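Local atomic coordinates of aminoglycoside 6'-n-acetyltransferase (Salmonella choleraesuis, PDB entry 2VBQ), a protein that transfers an acetyl group from acetyl-CoA to the 6'-amino group of aminoglycoside antibiotics, giving resistance to drugs such as amikacin and tobramycin. Residues L37-W42 against D48-D53; D22-Q25 against T29-E32; R130-D135 against L150-T155; H62-I67 against Q121-N126; I82-V87 against D91-V96. All coordinates share one frame; numbering follows the deposited sequence.

Overall arrangement
Four of the five contacts reach one mixed sheet; contact 1 instead joins the helices 31-41 and 47-59. Contact 2 shares helix 31-41 with contact 1 and lies at the surface, on edge strand 21-25. Contacts 3 and 5 are buried and adjoining, with centres about 12 Å apart. Contact 4, partly buried, sets helix 112-126 on strand 63-70 and meets contact 5 through Trp123 and Ile82; contacts 3, 4 and 5 all reach the second subunit. Chemistry follows place: contact 1 depends on charge and hydrogen bonds; contacts 3 and 4 are apolar and aromatic; contact 5 adds backbone pairing and waters; contact 2 combines loose packing with a nickel ligand.

Contact 1. Residues L37-W42 against D48-D53; sequences LRKQLW and DAHLAD
Arg38 and His50, whose CA atoms lie 7.8 Å apart, mark the nearest backbones of two helical segments, 37-41 and 48-53, with axes 11.1 Å apart and directions 129° from parallel. That gap is bridged by side chains. The Arg38 chain, extended from CG to NE, delivers NH1 to two acceptors: Asp53 OD2 at 3.0 Å, a salt bridge lying in the guanidinium plane and using the anti lone pair of the oxygen, and His50 ND1 at 3.1 Å, a bond tilted 31° out of the imidazole plane. Lys39 CG rests over one face of the same imidazole, 3.8 Å from its centroid. At the ring edge, a water 2.8 Å from His50 NE2 donates to Trp42 O. Arg38 NE forms a second salt bridge, to Asp79 on strand 73-83, so two carboxylates fix the guanidinium. Arg38, Leu41 and substrate-binding Trp42 touch the bound bisubstrate analogue: the end of helix 31-41 lines the ligand pocket of this GNAT-fold enzyme, and helix 47-59 backs it through His50 and Asp53.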
# COMPACT_ATOMS: atom_id res chain seq x y z
N LEU A 37 -14.96 -1.22 -19.65
CA LEU A 37 -13.52 -1.05 -19.76
C LEU A 37 -12.74 -1.84 -18.71
O LEU A 37 -11.70 -2.45 -19.00
CB LEU A 37 -13.18 0.44 -19.64
CG LEU A 37 -13.44 1.25 -20.90
CD1 LEU A 37 -13.52 2.75 -20.55
CD2 LEU A 37 -12.37 0.94 -22.00
N ARG A 38 -13.24 -1.83 -17.48
CA ARG A 38 -12.57 -2.51 -16.36
C ARG A 38 -12.39 -4.01 -16.61
O ARG A 38 -11.38 -4.61 -16.22
CB ARG A 38 -13.36 -2.25 -15.07
CG ARG A 38 -12.49 -2.27 -13.82
CD ARG A 38 -13.33 -1.72 -12.73
NE ARG A 38 -12.67 -1.53 -11.44
CZ ARG A 38 -12.86 -2.31 -10.38
NH1 ARG A 38 -13.65 -3.38 -10.46
NH2 ARG A 38 -12.25 -2.02 -9.24
N LYS A 39 -13.37 -4.61 -17.28
CA LYS A 39 -13.30 -6.04 -17.58
C LYS A 39 -12.23 -6.33 -18.63
O LYS A 39 -11.79 -7.49 -18.77
CB LYS A 39 -14.68 -6.55 -18.02
CG LYS A 39 -15.66 -6.58 -16.86
CD LYS A 39 -17.12 -6.49 -17.29
CE LYS A 39 -17.96 -7.36 -16.38
NZ LYS A 39 -19.13 -6.62 -15.80
N GLN A 40 -11.81 -5.30 -19.36
CA GLN A 40 -10.72 -5.47 -20.31
C GLN A 40 -9.35 -5.25 -19.66
O GLN A 40 -8.37 -5.87 -20.07
CB GLN A 40 -10.88 -4.57 -21.52
CG GLN A 40 -12.17 -4.82 -22.30
CD GLN A 40 -12.39 -3.79 -23.40
OE1 GLN A 40 -11.66 -3.78 -24.41
NE2 GLN A 40 -13.41 -2.92 -23.22
N LEU A 41 -9.27 -4.39 -18.65
CA LEU A 41 -8.01 -4.25 -17.92
C LEU A 41 -7.74 -5.54 -17.11
O LEU A 41 -6.61 -6.06 -17.11
CB LEU A 41 -8.00 -3.02 -17.00
CG LEU A 41 -6.76 -2.87 -16.09
CD1 LEU A 41 -5.45 -2.78 -16.91
CD2 LEU A 41 -6.91 -1.68 -15.17
N TRP A 42 -8.79 -6.02 -16.45
CA TRP A 42 -8.70 -7.18 -15.58
C TRP A 42 -9.68 -8.27 -16.07
O TRP A 42 -10.76 -8.44 -15.50
CB TRP A 42 -9.02 -6.76 -14.13
CG TRP A 42 -7.98 -5.87 -13.49
CD1 TRP A 42 -6.64 -6.13 -13.38
CD2 TRP A 42 -8.20 -4.60 -12.83
NE1 TRP A 42 -6.01 -5.09 -12.73
CE2 TRP A 42 -6.93 -4.15 -12.37
CE3 TRP A 42 -9.33 -3.79 -12.61
CZ2 TRP A 42 -6.76 -2.93 -11.69
CZ3 TRP A 42 -9.16 -2.56 -11.93
CH2 TRP A 42 -7.88 -2.15 -11.48
N ASP A 48 -19.33 -10.55 -10.36
CA ASP A 48 -20.03 -9.94 -9.21
C ASP A 48 -19.17 -8.92 -8.46
O ASP A 48 -19.69 -8.06 -7.75
CB ASP A 48 -20.51 -11.03 -8.24
CG ASP A 48 -21.87 -11.62 -8.63
OD1 ASP A 48 -22.57 -11.04 -9.50
OD2 ASP A 48 -22.24 -12.66 -8.05
N ALA A 49 -17.85 -9.03 -8.63
CA ALA A 49 -16.89 -8.10 -8.02
C ALA A 49 -17.00 -6.69 -8.63
O ALA A 49 -17.20 -5.72 -7.89
CB ALA A 49 -15.46 -8.64 -8.13
N HIS A 50 -16.91 -6.60 -9.96
CA HIS A 50 -17.09 -5.34 -10.70
C HIS A 50 -18.36 -4.57 -10.28
O HIS A 50 -18.33 -3.35 -10.14
CB HIS A 50 -17.11 -5.59 -12.21
CG HIS A 50 -15.79 -6.03 -12.78
ND1 HIS A 50 -14.67 -5.23 -12.78
CD2 HIS A 50 -15.42 -7.19 -13.39
CE1 HIS A 50 -13.67 -5.87 -13.35
NE2 HIS A 50 -14.09 -7.06 -13.72
N LEU A 51 -19.45 -5.30 -10.06
CA LEU A 51 -20.73 -4.71 -9.65
C LEU A 51 -20.67 -4.08 -8.25
O LEU A 51 -21.09 -2.93 -8.05
CB LEU A 51 -21.86 -5.74 -9.72
CG LEU A 51 -23.25 -5.30 -9.26
CD1 LEU A 51 -23.95 -4.47 -10.32
CD2 LEU A 51 -24.10 -6.52 -8.85
N ALA A 52 -20.16 -4.85 -7.29
CA ALA A 52 -20.04 -4.39 -5.91
C ALA A 52 -19.04 -3.23 -5.83
O ALA A 52 -19.27 -2.26 -5.11
CB ALA A 52 -19.64 -5.53 -5.00
N ASP A 53 -17.94 -3.35 -6.58
CA ASP A 53 -16.92 -2.29 -6.67
C ASP A 53 -17.49 -0.98 -7.19
O ASP A 53 -17.20 0.08 -6.64
CB ASP A 53 -15.75 -2.73 -7.55
CG ASP A 53 -14.96 -3.88 -6.94
OD1 ASP A 53 -15.24 -4.25 -5.77
OD2 ASP A 53 -14.07 -4.42 -7.63
O HOH W 1 -13.19 -9.14 -15.40

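Contact 2. Residues D22-Q25 against T29-E32; sequences DIRQ and THLE. With NI (nickel (II) ion), chain D.
Asp22 OD1 binds the nickel ion at 2.0 Å, whereas OD2 of the same carboxylate stays 2.9 Å from the metal, so one oxygen does the binding. His20 supplies a second protein ligand. The metal sits at one end of the first strand of the GNAT fold, 21-25, an edge strand of the sheet within this chain, and the contact itself spans the short connection from that strand to helix 31-41. Two residues along from Asp22, Arg24 bends at its second torsion (chi2 -77°), which brings the guanidinium over the Asp22 side chain: Asp22 CB lies 3.4 Å above the guanidinium plane. Arg24 NH2 is 3.4 Å from Asp22 OD2, an ion pair without a directed hydrogen bond, the carboxylate oxygen standing off the guanidinium plane. Across the connection, His30, at the N-cap position of helix 31-41, sends its ring toward the strand. Arg24 meets this ring with its aliphatic CB and CG; Arg24 NH1 stays 4.4 Å from His30 NE2. Guanidinium and imidazole planes differ by 23°, although the two side chains cross at about a right angle. Backbone bonds of Asp22 to Met69 and of Arg24 to Ile67 hold the strand in the sheet. The nearest approach across the connection is Arg24 CB to His30 CE1, 3.7 Å.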
# COMPACT_ATOMS: atom_id res chain seq x y z
N ASP A 22 -13.21 14.46 -22.85
CA ASP A 22 -13.49 14.84 -21.48
C ASP A 22 -13.14 13.72 -20.50
O ASP A 22 -13.38 12.56 -20.79
CB ASP A 22 -14.96 15.20 -21.33
CG ASP A 22 -15.27 16.54 -21.90
OD1 ASP A 22 -14.84 17.52 -21.24
OD2 ASP A 22 -15.90 16.62 -22.99
N ILE A 23 -12.56 14.07 -19.36
CA ILE A 23 -12.43 13.15 -18.24
C ILE A 23 -13.57 13.39 -17.25
O ILE A 23 -13.67 14.44 -16.63
CB ILE A 23 -11.06 13.27 -17.53
CG1 ILE A 23 -9.89 13.29 -18.55
CG2 ILE A 23 -10.91 12.18 -16.43
CD1 ILE A 23 -9.78 12.02 -19.41
N ARG A 24 -14.44 12.40 -17.12
CA ARG A 24 -15.59 12.52 -16.25
C ARG A 24 -15.35 11.64 -14.98
O ARG A 24 -15.01 10.47 -15.09
CB ARG A 24 -16.88 12.12 -17.00
CG ARG A 24 -17.08 12.84 -18.38
CD ARG A 24 -17.60 14.30 -18.20
NE ARG A 24 -17.95 15.04 -19.43
CZ ARG A 24 -18.41 14.51 -20.57
NH1 ARG A 24 -18.60 13.20 -20.70
NH2 ARG A 24 -18.69 15.31 -21.59
N GLN A 25 -15.48 12.23 -13.79
CA GLN A 25 -15.55 11.43 -12.59
C GLN A 25 -16.78 10.57 -12.70
O GLN A 25 -17.86 11.04 -13.09
CB GLN A 25 -15.60 12.28 -11.30
CG GLN A 25 -15.41 11.43 -10.01
CD GLN A 25 -15.29 12.29 -8.78
OE1 GLN A 25 -14.86 13.43 -8.86
NE2 GLN A 25 -15.68 11.76 -7.63
N THR A 29 -24.38 7.42 -13.99
CA THR A 29 -24.55 7.43 -15.45
C THR A 29 -23.38 6.82 -16.25
O THR A 29 -23.57 6.38 -17.38
CB THR A 29 -24.97 8.83 -15.99
OG1 THR A 29 -23.89 9.76 -15.89
CG2 THR A 29 -26.18 9.37 -15.22
N HIS A 30 -22.18 6.74 -15.66
CA HIS A 30 -21.03 6.17 -16.37
C HIS A 30 -20.68 4.77 -15.92
O HIS A 30 -19.62 4.27 -16.29
CB HIS A 30 -19.79 7.04 -16.19
CG HIS A 30 -19.95 8.43 -16.67
ND1 HIS A 30 -20.07 9.50 -15.81
CD2 HIS A 30 -20.01 8.94 -17.92
CE1 HIS A 30 -20.20 10.61 -16.51
NE2 HIS A 30 -20.17 10.30 -17.80
N LEU A 31 -21.53 4.17 -15.09
CA LEU A 31 -21.23 2.86 -14.50
C LEU A 31 -21.01 1.79 -15.55
O LEU A 31 -20.07 1.00 -15.43
CB LEU A 31 -22.32 2.39 -13.55
CG LEU A 31 -22.28 2.76 -12.06
CD1 LEU A 31 -23.56 2.25 -11.39
CD2 LEU A 31 -21.04 2.20 -11.38
N GLU A 32 -21.87 1.73 -16.57
CA GLU A 32 -21.69 0.74 -17.67
C GLU A 32 -20.45 0.99 -18.54
O GLU A 32 -19.78 0.06 -18.93
CB GLU A 32 -22.94 0.64 -18.55
CG GLU A 32 -24.14 0.01 -17.83
CD GLU A 32 -24.86 0.98 -16.91
OE1 GLU A 32 -24.55 2.20 -16.92
OE2 GLU A 32 -25.76 0.51 -16.18
NI NI D . -14.69 19.20 -22.37

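Contact 3. Residues R130-D135 against L150-T155; sequences REMASD and LGFEET
A Schellman motif ends helix 141-149 at Gly151, where phi is positive (90°); Phe152 follows directly, its ring reaching Met132 and Ser134 of strand 131-136. This is the connection from that strand through the helix to strand 153-164 in the C-terminal half of the GNAT fold. Met132 CE comes to 3.6 Å from Phe152 CZ, and Met132 CG lies 3.8 Å from the same atom, so the methionine chain lies against the CZ end of the ring. CG anti to the backbone N (chi1 173°) carries the chain there. The sulfur makes an oblique Met-aromatic contact, SD being 5.2 Å from the ring centroid. Ser134 adds its CB, 4.1 Å from Phe152 CE2, while His147 meets the Phe152 ring edge-to-face. Residues 132-135 pair with an antiparallel strand of the second subunit. The contact thus relies on dispersion between apolar groups, and the Ser134 hydroxyl, pointing elsewhere, is satisfied by a hydrogen bond with His147 NE2.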
# COMPACT_ATOMS: atom_id res chain seq x y z
N ARG A 130 -0.54 15.37 -0.44
CA ARG A 130 0.73 16.00 -0.86
C ARG A 130 1.47 15.17 -1.90
O ARG A 130 2.29 15.70 -2.64
CB ARG A 130 1.63 16.28 0.35
CG ARG A 130 0.96 17.14 1.43
CD ARG A 130 1.96 17.84 2.40
NE ARG A 130 2.42 17.00 3.51
CZ ARG A 130 1.66 16.57 4.52
NH1 ARG A 130 0.35 16.86 4.56
NH2 ARG A 130 2.19 15.82 5.48
N GLU A 131 1.15 13.88 -1.97
CA GLU A 131 1.86 12.96 -2.84
C GLU A 131 0.85 12.10 -3.59
O GLU A 131 -0.21 11.76 -3.06
CB GLU A 131 2.79 12.04 -2.03
CG GLU A 131 4.01 12.72 -1.41
CD GLU A 131 4.67 11.86 -0.33
OE1 GLU A 131 3.98 11.42 0.61
OE2 GLU A 131 5.88 11.61 -0.41
N MET A 132 1.20 11.78 -4.83
CA MET A 132 0.50 10.78 -5.62
C MET A 132 1.44 9.61 -5.83
O MET A 132 2.64 9.79 -6.09
CB MET A 132 0.04 11.38 -6.97
CG MET A 132 -0.56 10.36 -7.97
SD MET A 132 -1.50 11.16 -9.29
CE MET A 132 -0.19 12.13 -10.04
N ALA A 133 0.90 8.40 -5.71
CA ALA A 133 1.68 7.20 -5.92
C ALA A 133 0.96 6.17 -6.79
O ALA A 133 -0.26 6.28 -7.05
CB ALA A 133 2.12 6.59 -4.59
N SER A 134 1.74 5.17 -7.21
CA SER A 134 1.30 4.10 -8.10
C SER A 134 2.32 2.97 -8.00
O SER A 134 3.39 3.15 -7.44
CB SER A 134 1.20 4.62 -9.53
OG SER A 134 0.65 3.65 -10.40
N ASP A 135 1.97 1.78 -8.48
CA ASP A 135 2.95 0.72 -8.59
C ASP A 135 2.67 -0.01 -9.89
O ASP A 135 1.59 0.08 -10.47
CB ASP A 135 2.94 -0.23 -7.37
CG ASP A 135 1.79 -1.23 -7.40
OD1 ASP A 135 1.69 -2.03 -8.36
OD2 ASP A 135 0.99 -1.25 -6.44
N LEU A 150 5.17 10.95 -17.21
CA LEU A 150 4.15 11.79 -16.58
C LEU A 150 4.61 12.34 -15.23
O LEU A 150 3.81 12.81 -14.42
CB LEU A 150 2.82 11.00 -16.45
CG LEU A 150 2.28 10.48 -17.79
CD1 LEU A 150 1.03 9.58 -17.65
CD2 LEU A 150 2.00 11.66 -18.72
N GLY A 151 5.91 12.26 -14.99
CA GLY A 151 6.49 12.93 -13.84
C GLY A 151 6.56 12.15 -12.53
O GLY A 151 6.85 12.75 -11.49
N PHE A 152 6.31 10.85 -12.58
CA PHE A 152 6.49 9.97 -11.41
C PHE A 152 7.95 9.58 -11.39
O PHE A 152 8.54 9.35 -12.44
CB PHE A 152 5.70 8.66 -11.57
CG PHE A 152 4.20 8.80 -11.33
CD1 PHE A 152 3.35 9.21 -12.36
CD2 PHE A 152 3.65 8.48 -10.08
CE1 PHE A 152 1.96 9.29 -12.16
CE2 PHE A 152 2.26 8.55 -9.86
CZ PHE A 152 1.41 8.98 -10.89
N GLU A 153 8.52 9.48 -10.20
CA GLU A 153 9.83 8.88 -10.03
C GLU A 153 9.73 7.57 -9.26
O GLU A 153 8.93 7.44 -8.32
CB GLU A 153 10.80 9.87 -9.37
CG GLU A 153 10.98 11.11 -10.28
CD GLU A 153 11.85 12.20 -9.68
OE1 GLU A 153 12.90 11.88 -9.10
OE2 GLU A 153 11.46 13.40 -9.81
N GLU A 154 10.54 6.60 -9.68
CA GLU A 154 10.67 5.35 -8.96
C GLU A 154 11.18 5.60 -7.54
O GLU A 154 12.11 6.37 -7.34
CB GLU A 154 11.62 4.41 -9.68
CG GLU A 154 11.96 3.16 -8.89
CD GLU A 154 12.71 2.11 -9.69
OE1 GLU A 154 12.72 2.20 -10.94
OE2 GLU A 154 13.25 1.17 -9.06
N THR A 155 10.57 4.94 -6.57
CA THR A 155 10.98 5.14 -5.18
C THR A 155 11.64 3.88 -4.63
O THR A 155 12.72 3.95 -4.04
CB THR A 155 9.79 5.56 -4.28
OG1 THR A 155 8.72 4.61 -4.42
CG2 THR A 155 9.26 6.93 -4.66

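Contact 4. Residues H62-I67 against Q121-N126; sequences HLASFI and QRWGTN
Trp123 meets segment 62-67 along nearly the whole length of its side chain. It begins at CB, which touches Phe66 CZ at 3.5 Å. With CG anti to the backbone N (chi1 180°), the indole is thrown off the helix toward the sheet, and its CG lies 3.7 Å from Phe66 CZ, in the plane of the phenyl ring. The rings form an offset edge-to-face pair: the edge of Phe66 is turned to the face of the indole, its centroid 5.6 Å from that of the five-membered ring, with planes at 63°. Farther out, Ala64 takes over. Ala64 CB presses on Trp123 CE2 at 3.4 Å and lies over the face of the six-membered ring, 3.6 Å from the centroid, a close CH-pi contact. At the tip, Trp123 CH2 reaches the backbone, 3.6 Å from Ala64 N and 3.8 Å from His62 C; the latter sits at the indole edge. Methyl, phenyl edge and peptide atoms thereby limit how the indole can turn. The segments run almost antiparallel, at 153°, with axes 10.2 Å apart. Helix 112-126 is thus laid against the sheet: Trp123 spreads from strand 63-70 to Ile82 on strand 73-83, and Phe66 touches Ile23 and Gln25 of strand 21-25 and Leu116, Ala119 and Val120 of the helix.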
# COMPACT_ATOMS: atom_id res chain seq x y z
N HIS A 62 -13.27 8.11 -0.19
CA HIS A 62 -11.84 7.79 -0.42
C HIS A 62 -11.56 6.97 -1.70
O HIS A 62 -10.46 6.45 -1.87
CB HIS A 62 -11.18 7.11 0.81
CG HIS A 62 -10.98 8.05 1.97
ND1 HIS A 62 -12.04 8.62 2.63
CD2 HIS A 62 -9.86 8.56 2.53
CE1 HIS A 62 -11.59 9.42 3.58
NE2 HIS A 62 -10.27 9.42 3.53
N LEU A 63 -12.60 6.83 -2.54
CA LEU A 63 -12.50 6.19 -3.84
C LEU A 63 -13.12 7.10 -4.86
O LEU A 63 -14.16 7.70 -4.59
CB LEU A 63 -13.22 4.82 -3.86
CG LEU A 63 -12.65 3.72 -2.97
CD1 LEU A 63 -13.56 2.48 -2.97
CD2 LEU A 63 -11.24 3.40 -3.45
N ALA A 64 -12.48 7.22 -6.03
CA ALA A 64 -13.06 7.87 -7.21
C ALA A 64 -12.46 7.25 -8.45
O ALA A 64 -11.29 6.84 -8.46
CB ALA A 64 -12.80 9.42 -7.22
N SER A 65 -13.28 7.15 -9.49
CA SER A 65 -12.86 6.65 -10.79
C SER A 65 -13.20 7.69 -11.84
O SER A 65 -14.07 8.52 -11.63
CB SER A 65 -13.54 5.31 -11.11
OG SER A 65 -13.04 4.34 -10.20
N PHE A 66 -12.46 7.64 -12.95
CA PHE A 66 -12.49 8.68 -13.97
C PHE A 66 -12.55 7.99 -15.34
O PHE A 66 -11.80 7.03 -15.58
CB PHE A 66 -11.25 9.58 -13.84
CG PHE A 66 -11.16 10.28 -12.49
CD1 PHE A 66 -10.56 9.65 -11.40
CD2 PHE A 66 -11.78 11.52 -12.30
CE1 PHE A 66 -10.53 10.28 -10.11
CE2 PHE A 66 -11.77 12.15 -11.02
CZ PHE A 66 -11.15 11.51 -9.93
N ILE A 67 -13.43 8.49 -16.21
CA ILE A 67 -13.70 7.91 -17.53
C ILE A 67 -13.36 8.90 -18.64
O ILE A 67 -13.90 10.00 -18.66
CB ILE A 67 -15.22 7.55 -17.69
CG1 ILE A 67 -15.81 6.90 -16.41
CG2 ILE A 67 -15.48 6.76 -18.99
CD1 ILE A 67 -15.25 5.56 -16.04
N GLN A 121 -4.79 13.33 -9.97
CA GLN A 121 -3.99 14.34 -9.25
C GLN A 121 -4.82 15.51 -8.71
O GLN A 121 -4.68 15.89 -7.53
CB GLN A 121 -2.83 14.87 -10.11
CG GLN A 121 -1.84 15.74 -9.31
CD GLN A 121 -0.68 16.24 -10.14
OE1 GLN A 121 -0.14 15.52 -10.98
NE2 GLN A 121 -0.28 17.48 -9.91
N ARG A 122 -5.67 16.07 -9.58
CA ARG A 122 -6.60 17.16 -9.24
C ARG A 122 -7.51 16.74 -8.07
O ARG A 122 -7.63 17.44 -7.06
CB ARG A 122 -7.42 17.53 -10.50
CG ARG A 122 -8.36 18.75 -10.41
CD ARG A 122 -9.17 18.92 -11.73
NE ARG A 122 -8.26 18.80 -12.89
CZ ARG A 122 -8.42 18.02 -13.96
NH1 ARG A 122 -9.51 17.26 -14.13
NH2 ARG A 122 -7.47 18.01 -14.89
N TRP A 123 -8.14 15.57 -8.20
CA TRP A 123 -8.95 15.00 -7.14
C TRP A 123 -8.16 14.86 -5.81
O TRP A 123 -8.63 15.29 -4.73
CB TRP A 123 -9.55 13.65 -7.61
CG TRP A 123 -10.41 12.97 -6.59
CD1 TRP A 123 -11.63 13.41 -6.12
CD2 TRP A 123 -10.14 11.74 -5.93
NE1 TRP A 123 -12.12 12.52 -5.21
CE2 TRP A 123 -11.22 11.49 -5.06
CE3 TRP A 123 -9.08 10.82 -5.97
CZ2 TRP A 123 -11.27 10.35 -4.23
CZ3 TRP A 123 -9.13 9.69 -5.16
CH2 TRP A 123 -10.24 9.46 -4.30
N GLY A 124 -6.98 14.26 -5.87
CA GLY A 124 -6.20 14.05 -4.66
C GLY A 124 -5.70 15.36 -4.04
O GLY A 124 -5.66 15.51 -2.80
N THR A 125 -5.30 16.29 -4.91
CA THR A 125 -4.88 17.62 -4.46
C THR A 125 -6.01 18.34 -3.74
O THR A 125 -5.81 18.90 -2.66
CB THR A 125 -4.29 18.45 -5.63
OG1 THR A 125 -3.06 17.83 -6.04
CG2 THR A 125 -4.01 19.93 -5.23
N ASN A 126 -7.21 18.29 -4.31
CA ASN A 126 -8.36 18.94 -3.67
C ASN A 126 -8.78 18.29 -2.33
O ASN A 126 -9.43 18.93 -1.49
CB ASN A 126 -9.54 19.01 -4.63
CG ASN A 126 -9.42 20.15 -5.62
OD1 ASN A 126 -10.13 20.19 -6.63
ND2 ASN A 126 -8.53 21.11 -5.33

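Contact 5. Residues I82-V87 against D91-V96; sequences IRHDYV and DSSPVV
Val95, Ile82 and Pro94 bury the most surface here; Val95 pairs through its backbone, while Ile82 and Pro94 lie against each other. Arg83 N donates to Val95 O at 2.7 Å and nearly straight (175°), and Val95 N returns a bond to Arg83 O at 2.9 Å. The Val95 side chain meets Val87 tip to tip, CB to Val87 CG2 3.8 Å, on the side facing Ala133 of strand 131-136. Ile82 divides its branches. CG2, anti to the backbone N, lies alongside the proline ring, 3.5 Å from Pro94 CB, while CD1 crosses to Val96 on the face that Trp123 of helix 112-126 packs against. These pairs form the loop end of the beta hairpin 73-83/95-103, with Arg83-Val95 hydrogen-bonded and Ile82-Val96 non-hydrogen-bonded; the loop joining the strands carries Tyr86, whose hydroxyl hydrogen-bonds to a bound bisubstrate analogue. Pro94 follows a cis peptide, and its CB sits over one face of the His84 imidazole, 3.9 Å from the centroid and 15° off the normal. Beyond it, two waters link the loop to Ser93. One donates to Arg83 O and Asp85 O and accepts from Ser93 OG at 2.8 Å; another lies in the plane of the imidazole, 2.7 Å from His84 ND1, and donates to the same hydroxyl. The Arg83 guanidinium turns away to a salt bridge with Glu99.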
# COMPACT_ATOMS: atom_id res chain seq x y z
N ILE A 82 -7.81 7.48 -1.98
CA ILE A 82 -7.05 8.24 -0.99
C ILE A 82 -6.68 7.24 0.10
O ILE A 82 -7.56 6.72 0.83
CB ILE A 82 -7.88 9.36 -0.35
CG1 ILE A 82 -8.51 10.27 -1.43
CG2 ILE A 82 -6.99 10.13 0.70
CD1 ILE A 82 -7.52 10.99 -2.32
N ARG A 83 -5.39 6.97 0.22
CA ARG A 83 -4.91 5.94 1.10
C ARG A 83 -4.37 6.57 2.38
O ARG A 83 -3.55 7.47 2.32
CB ARG A 83 -3.81 5.10 0.44
CG ARG A 83 -4.30 4.12 -0.63
CD ARG A 83 -3.19 3.11 -0.86
NE ARG A 83 -3.36 2.21 -2.00
CZ ARG A 83 -2.43 1.34 -2.40
NH1 ARG A 83 -1.26 1.26 -1.76
NH2 ARG A 83 -2.64 0.55 -3.45
N HIS A 84 -4.87 6.09 3.53
CA HIS A 84 -4.27 6.40 4.84
C HIS A 84 -3.23 5.35 5.30
O HIS A 84 -2.43 5.64 6.19
CB HIS A 84 -5.34 6.56 5.92
CG HIS A 84 -6.11 7.84 5.83
ND1 HIS A 84 -5.69 9.02 6.41
CD2 HIS A 84 -7.31 8.11 5.25
CE1 HIS A 84 -6.58 9.97 6.17
NE2 HIS A 84 -7.57 9.45 5.46
N ASP A 85 -3.27 4.14 4.73
CA ASP A 85 -2.26 3.12 5.06
C ASP A 85 -0.89 3.68 4.62
O ASP A 85 -0.82 4.53 3.71
CB ASP A 85 -2.47 1.81 4.30
CG ASP A 85 -3.76 1.08 4.65
OD1 ASP A 85 -4.46 1.40 5.64
OD2 ASP A 85 -4.10 0.15 3.90
N TYR A 86 0.18 3.21 5.26
CA TYR A 86 1.53 3.51 4.76
C TYR A 86 1.58 3.18 3.27
O TYR A 86 1.17 2.07 2.86
CB TYR A 86 2.59 2.67 5.50
CG TYR A 86 3.92 2.78 4.80
CD1 TYR A 86 4.70 3.94 4.93
CD2 TYR A 86 4.39 1.76 3.97
CE1 TYR A 86 5.91 4.08 4.26
CE2 TYR A 86 5.62 1.89 3.30
CZ TYR A 86 6.36 3.05 3.46
OH TYR A 86 7.56 3.17 2.79
N VAL A 87 2.06 4.13 2.46
CA VAL A 87 2.34 3.86 1.05
C VAL A 87 3.87 3.83 0.81
O VAL A 87 4.59 4.79 1.14
CB VAL A 87 1.68 4.91 0.10
CG1 VAL A 87 1.93 4.53 -1.37
CG2 VAL A 87 0.15 5.03 0.37
N ASP A 91 6.36 9.89 2.10
CA ASP A 91 6.69 10.44 3.42
C ASP A 91 5.50 11.04 4.13
O ASP A 91 5.58 11.32 5.33
CB ASP A 91 7.78 11.52 3.31
CG ASP A 91 9.01 11.02 2.63
OD1 ASP A 91 9.51 9.93 3.00
OD2 ASP A 91 9.50 11.73 1.72
N SER A 92 4.40 11.27 3.42
CA SER A 92 3.26 11.92 4.05
C SER A 92 2.02 11.04 3.98
O SER A 92 2.07 9.96 3.40
CB SER A 92 3.00 13.31 3.44
OG SER A 92 2.77 13.21 2.05
N SER A 93 0.94 11.51 4.62
CA SER A 93 -0.32 10.79 4.66
C SER A 93 -1.45 11.80 4.82
O SER A 93 -1.32 12.76 5.57
CB SER A 93 -0.33 9.68 5.75
OG SER A 93 -1.47 8.84 5.67
N PRO A 94 -2.57 11.61 4.09
CA PRO A 94 -2.87 10.52 3.19
C PRO A 94 -2.22 10.73 1.80
O PRO A 94 -1.65 11.80 1.53
CB PRO A 94 -4.41 10.57 3.07
CG PRO A 94 -4.71 12.03 3.14
CD PRO A 94 -3.67 12.61 4.12
N VAL A 95 -2.32 9.70 0.96
CA VAL A 95 -1.71 9.70 -0.38
C VAL A 95 -2.80 9.37 -1.41
O VAL A 95 -3.65 8.49 -1.16
CB VAL A 95 -0.53 8.67 -0.46
CG1 VAL A 95 0.00 8.52 -1.89
CG2 VAL A 95 0.59 9.06 0.49
N VAL A 96 -2.80 10.11 -2.53
CA VAL A 96 -3.66 9.76 -3.69
C VAL A 96 -3.01 8.66 -4.54
O VAL A 96 -1.86 8.79 -5.00
CB VAL A 96 -4.15 11.01 -4.55
CG1 VAL A 96 -3.00 11.75 -5.23
CG2 VAL A 96 -5.25 10.57 -5.55
O HOH W 2 -0.89 7.20 3.53
O HOH W 3 -3.30 8.98 7.65
O HOH W 4 2.20 7.17 3.38